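PDB 3OD1: ATP phosphoribosyltransferase regulatory subunit from Bacillus halodurans, which is probably required, together with HisG, for the first step of histidine biosynthesis and may let histidine feedback-regulate ATP phosphoribosyltransferase. Local coordinates for residues 102-113 / 125-136. Sequence-based numbering, arbitrary orientation.
Sequences YPLRLAYQSNVY and EFEQLGVELIGD
The Y108 ring lies flat over the backbone of G130, whose CA sits 4.0 Å from the ring centroid in a CH-pi contact. A chi1 of 59° sets CG between the backbone N and the carbonyl carbon, folding the ring across to the partner strand, where any CB at G130 would collide with Y108 OH. That hydroxyl donates to a water, which in turn donates to E132 OE2, and it accepts a nearly straight bond from Q128 NE2 (3.0 Å, 163°) lying in the amide plane. Y300 and T86 also hydrogen-bond to the E132 carboxylate, at OE1 and OE2. An alanine in place of Y108 would probably uncover G130 and leave the Q128 amide and the water without their shared partner. Farther along this tight face, V112 CG2 meets F126 CE1 at 3.4 Å; at the other end, I134 CG2 touches Y102 CE2 at 3.6 Å. The reverse face is looser around the partly exposed Q109, N111 and E127. There Q109 NE2 reaches E127 OE2 at 2.9 Å from above the carboxylate plane, while N111 ND2 makes only a weak, bent bond to E125 OE2, which T50 of the second subunit also hydrogen-bonds, along with Y113 OH. R105 stretches beside L133, whose CD1 lies 3.7 Å from R105 CZ, over one guanidinium face; NH2 salt-bridges E144. Ten antiparallel pairs form a long hairpin in the class II synthetase-like core. Strands 44-45 and 313-319 flank it; helix 86-94 packs on L104, E132 and I134, helices 21-40 and 139-155 on the reverse face.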
loop_
_atom_site.group_PDB
_atom_site.type_symbol
_atom_site.label_atom_id
_atom_site.label_comp_id
_atom_site.label_asym_id
_atom_site.label_seq_id
_atom_site.Cartn_x
_atom_site.Cartn_y
_atom_site.Cartn_z
ATOM N N TYR B 102 -9.446 -11.863 23.263
ATOM C CA TYR B 102 -8.028 -11.590 23.466
ATOM C C TYR B 102 -7.314 -12.901 23.782
ATOM O O TYR B 102 -7.943 -13.839 24.270
ATOM C CB TYR B 102 -7.823 -10.587 24.605
ATOM C CG TYR B 102 -8.233 -9.161 24.282
ATOM C CD1 TYR B 102 -8.765 -8.334 25.267
ATOM C CD2 TYR B 102 -8.084 -8.635 22.993
ATOM C CE1 TYR B 102 -9.141 -7.023 24.993
ATOM C CE2 TYR B 102 -8.463 -7.312 22.706
ATOM C CZ TYR B 102 -8.991 -6.514 23.718
ATOM O OH TYR B 102 -9.367 -5.207 23.466
ATOM N N PRO B 103 -6.001 -12.976 23.496
ATOM C CA PRO B 103 -5.209 -11.904 22.883
ATOM C C PRO B 103 -5.294 -11.887 21.357
ATOM O O PRO B 103 -5.463 -12.930 20.716
ATOM C CB PRO B 103 -3.771 -12.244 23.301
ATOM C CG PRO B 103 -3.860 -13.457 24.183
ATOM C CD PRO B 103 -5.152 -14.118 23.860
ATOM N N LEU B 104 -5.156 -10.698 20.785
ATOM C CA LEU B 104 -5.129 -10.535 19.343
ATOM C C LEU B 104 -3.735 -10.153 18.872
ATOM O O LEU B 104 -3.042 -9.343 19.506
ATOM C CB LEU B 104 -6.125 -9.464 18.923
ATOM C CG LEU B 104 -7.581 -9.911 19.002
ATOM C CD1 LEU B 104 -8.505 -8.704 19.056
ATOM C CD2 LEU B 104 -7.895 -10.808 17.807
ATOM N N ARG B 105 -3.329 -10.760 17.765
ATOM C CA ARG B 105 -2.031 -10.507 17.160
ATOM C C ARG B 105 -2.269 -10.021 15.739
ATOM O O ARG B 105 -2.662 -10.789 14.849
ATOM C CB ARG B 105 -1.181 -11.776 17.169
ATOM C CG ARG B 105 -0.618 -12.116 18.552
ATOM C CD ARG B 105 0.035 -13.466 18.582
ATOM N NE ARG B 105 0.770 -13.647 19.824
ATOM C CZ ARG B 105 0.220 -14.057 20.963
ATOM N NH1 ARG B 105 -1.080 -14.331 21.019
ATOM N NH2 ARG B 105 0.970 -14.174 22.051
ATOM N N LEU B 106 -2.053 -8.730 15.539
ATOM C CA LEU B 106 -2.370 -8.094 14.279
ATOM C C LEU B 106 -1.131 -7.395 13.754
ATOM O O LEU B 106 -0.234 -7.040 14.530
ATOM C CB LEU B 106 -3.526 -7.115 14.469
ATOM C CG LEU B 106 -4.860 -7.743 14.896
ATOM C CD1 LEU B 106 -5.827 -6.692 15.393
ATOM C CD2 LEU B 106 -5.503 -8.507 13.756
ATOM N N ALA B 107 -1.086 -7.203 12.438
ATOM C CA ALA B 107 0.096 -6.656 11.775
ATOM C C ALA B 107 -0.325 -5.729 10.651
ATOM O O ALA B 107 -1.479 -5.755 10.210
ATOM C CB ALA B 107 0.996 -7.782 11.193
ATOM N N TYR B 108 0.604 -4.898 10.188
ATOM C CA TYR B 108 0.285 -3.972 9.108
ATOM C C TYR B 108 1.535 -3.627 8.321
ATOM O O TYR B 108 2.647 -3.788 8.807
ATOM C CB TYR B 108 -0.324 -2.687 9.675
ATOM C CG TYR B 108 0.607 -1.990 10.646
ATOM C CD1 TYR B 108 0.600 -2.315 11.995
ATOM C CD2 TYR B 108 1.519 -1.033 10.205
ATOM C CE1 TYR B 108 1.463 -1.682 12.902
ATOM C CE2 TYR B 108 2.392 -0.399 11.097
ATOM C CZ TYR B 108 2.356 -0.723 12.446
ATOM O OH TYR B 108 3.227 -0.102 13.328
ATOM N N GLN B 109 1.334 -3.169 7.090
ATOM C CA GLN B 109 2.381 -2.534 6.318
ATOM C C GLN B 109 1.659 -1.400 5.595
ATOM O O GLN B 109 0.863 -1.635 4.682
ATOM C CB GLN B 109 3.000 -3.526 5.330
ATOM C CG GLN B 109 4.092 -2.940 4.473
ATOM C CD GLN B 109 4.648 -3.941 3.459
ATOM O OE1 GLN B 109 4.589 -5.153 3.673
ATOM N NE2 GLN B 109 5.209 -3.427 2.358
ATOM N N SER B 110 1.900 -0.172 6.033
ATOM C CA SER B 110 1.055 0.936 5.618
ATOM C C SER B 110 1.803 2.249 5.564
ATOM O O SER B 110 2.725 2.493 6.351
ATOM C CB SER B 110 -0.110 1.108 6.603
ATOM O OG SER B 110 -0.846 -0.089 6.758
ATOM N N ASN B 111 1.366 3.120 4.663
ATOM C CA ASN B 111 1.821 4.504 4.696
ATOM C C ASN B 111 1.121 5.265 5.809
ATOM O O ASN B 111 -0.103 5.189 5.962
ATOM C CB ASN B 111 1.546 5.194 3.369
ATOM C CG ASN B 111 2.390 4.644 2.239
ATOM O OD1 ASN B 111 3.378 3.953 2.461
ATOM N ND2 ASN B 111 2.001 4.957 1.017
ATOM N N VAL B 112 1.905 6.004 6.581
ATOM C CA VAL B 112 1.358 6.934 7.561
ATOM C C VAL B 112 1.835 8.339 7.218
ATOM O O VAL B 112 2.709 8.518 6.356
ATOM C CB VAL B 112 1.767 6.541 9.009
ATOM C CG1 VAL B 112 1.157 5.188 9.364
ATOM C CG2 VAL B 112 3.270 6.471 9.125
ATOM N N TYR B 113 1.260 9.334 7.884
ATOM C CA TYR B 113 1.351 10.701 7.398
ATOM C C TYR B 113 1.674 11.679 8.519
ATOM O O TYR B 113 1.295 11.479 9.670
ATOM C CB TYR B 113 0.045 11.109 6.692
ATOM C CG TYR B 113 -0.373 10.178 5.561
ATOM C CD1 TYR B 113 -0.005 10.433 4.243
ATOM C CD2 TYR B 113 -1.111 9.036 5.821
ATOM C CE1 TYR B 113 -0.383 9.580 3.208
ATOM C CE2 TYR B 113 -1.501 8.177 4.806
ATOM C CZ TYR B 113 -1.133 8.454 3.500
ATOM O OH TYR B 113 -1.501 7.583 2.502
ATOM N N GLU B 125 4.832 11.632 4.223
ATOM C CA GLU B 125 4.226 10.330 3.950
ATOM C C GLU B 125 5.329 9.289 3.905
ATOM O O GLU B 125 6.289 9.450 3.161
ATOM C CB GLU B 125 3.481 10.320 2.594
ATOM C CG GLU B 125 2.955 8.932 2.265
ATOM C CD GLU B 125 2.196 8.842 0.931
ATOM O OE1 GLU B 125 2.225 9.805 0.137
ATOM O OE2 GLU B 125 1.568 7.797 0.683
ATOM N N PHE B 126 5.206 8.221 4.687
ATOM C CA PHE B 126 6.248 7.187 4.688
ATOM C C PHE B 126 5.684 5.851 5.140
ATOM O O PHE B 126 4.703 5.801 5.865
ATOM C CB PHE B 126 7.448 7.599 5.568
ATOM C CG PHE B 126 7.092 7.839 7.004
ATOM C CD1 PHE B 126 6.920 6.775 7.875
ATOM C CD2 PHE B 126 6.926 9.124 7.485
ATOM C CE1 PHE B 126 6.589 6.997 9.215
ATOM C CE2 PHE B 126 6.597 9.354 8.812
ATOM C CZ PHE B 126 6.427 8.290 9.679
ATOM N N GLU B 127 6.305 4.774 4.691
ATOM C CA GLU B 127 5.782 3.431 4.940
ATOM C C GLU B 127 6.267 2.877 6.285
ATOM O O GLU B 127 7.436 2.997 6.644
ATOM C CB GLU B 127 6.178 2.483 3.792
ATOM C CG GLU B 127 5.465 1.154 3.815
ATOM C CD GLU B 127 5.640 0.368 2.525
ATOM O OE1 GLU B 127 6.595 0.658 1.769
ATOM O OE2 GLU B 127 4.822 -0.549 2.279
ATOM N N GLN B 128 5.343 2.297 7.040
ATOM C CA GLN B 128 5.685 1.726 8.328
ATOM C C GLN B 128 5.116 0.326 8.412
ATOM O O GLN B 128 4.018 0.050 7.909
ATOM C CB GLN B 128 5.129 2.596 9.446
ATOM C CG GLN B 128 5.540 2.160 10.832
ATOM C CD GLN B 128 5.063 3.148 11.879
ATOM O OE1 GLN B 128 5.413 4.330 11.835
ATOM N NE2 GLN B 128 4.234 2.673 12.810
ATOM N N LEU B 129 5.867 -0.557 9.052
ATOM C CA LEU B 129 5.444 -1.939 9.192
ATOM C C LEU B 129 5.611 -2.359 10.660
ATOM O O LEU B 129 6.554 -1.945 11.334
ATOM C CB LEU B 129 6.268 -2.796 8.217
ATOM C CG LEU B 129 6.332 -4.314 8.199
ATOM C CD1 LEU B 129 6.977 -4.745 6.877
ATOM C CD2 LEU B 129 7.158 -4.826 9.376
ATOM N N GLY B 130 4.675 -3.140 11.180
ATOM C CA GLY B 130 4.756 -3.525 12.576
ATOM C C GLY B 130 3.629 -4.437 13.002
ATOM O O GLY B 130 2.881 -4.948 12.157
ATOM N N VAL B 131 3.514 -4.626 14.317
ATOM C CA VAL B 131 2.538 -5.531 14.926
ATOM C C VAL B 131 1.980 -4.924 16.199
ATOM O O VAL B 131 2.627 -4.075 16.836
ATOM C CB VAL B 131 3.186 -6.882 15.330
ATOM C CG1 VAL B 131 3.886 -7.535 14.142
ATOM C CG2 VAL B 131 4.185 -6.684 16.484
ATOM N N GLU B 132 0.778 -5.368 16.568
ATOM C CA GLU B 132 0.191 -5.068 17.872
ATOM C C GLU B 132 -0.193 -6.407 18.489
ATOM O O GLU B 132 -0.776 -7.263 17.815
ATOM C CB GLU B 132 -1.074 -4.208 17.725
ATOM C CG GLU B 132 -0.909 -3.004 16.813
ATOM C CD GLU B 132 0.088 -1.992 17.349
ATOM O OE1 GLU B 132 0.461 -2.074 18.541
ATOM O OE2 GLU B 132 0.501 -1.108 16.570
ATOM N N LEU B 133 0.152 -6.593 19.754
ATOM C CA LEU B 133 -0.239 -7.776 20.496
ATOM C C LEU B 133 -1.076 -7.279 21.669
ATOM O O LEU B 133 -0.569 -6.647 22.591
ATOM C CB LEU B 133 0.989 -8.558 20.966
ATOM C CG LEU B 133 0.833 -9.527 22.150
ATOM C CD1 LEU B 133 -0.301 -10.514 21.932
ATOM C CD2 LEU B 133 2.139 -10.271 22.397
ATOM N N ILE B 134 -2.377 -7.525 21.602
ATOM C CA ILE B 134 -3.314 -6.830 22.474
ATOM C C ILE B 134 -4.008 -7.788 23.423
ATOM O O ILE B 134 -4.525 -8.815 23.007
ATOM C CB ILE B 134 -4.387 -6.092 21.663
ATOM C CG1 ILE B 134 -3.735 -5.069 20.729
ATOM C CG2 ILE B 134 -5.378 -5.396 22.604
ATOM C CD1 ILE B 134 -4.619 -4.707 19.553
ATOM N N GLY B 135 -3.999 -7.451 24.706
ATOM C CA GLY B 135 -4.701 -8.251 25.696
ATOM C C GLY B 135 -3.857 -9.299 26.399
ATOM O O GLY B 135 -4.398 -10.187 27.045
ATOM N N ASP B 136 -2.540 -9.208 26.275
ATOM C CA ASP B 136 -1.642 -10.150 26.953
ATOM C C ASP B 136 -0.609 -9.347 27.728
ATOM O O ASP B 136 0.268 -8.699 27.149
ATOM C CB ASP B 136 -0.992 -11.107 25.948
ATOM C CG ASP B 136 -0.062 -12.131 26.602
ATOM O OD1 ASP B 136 0.333 -11.963 27.776
ATOM O OD2 ASP B 136 0.276 -13.125 25.927
HETATM O O HOH W 1 2.976 -0.619 15.795
#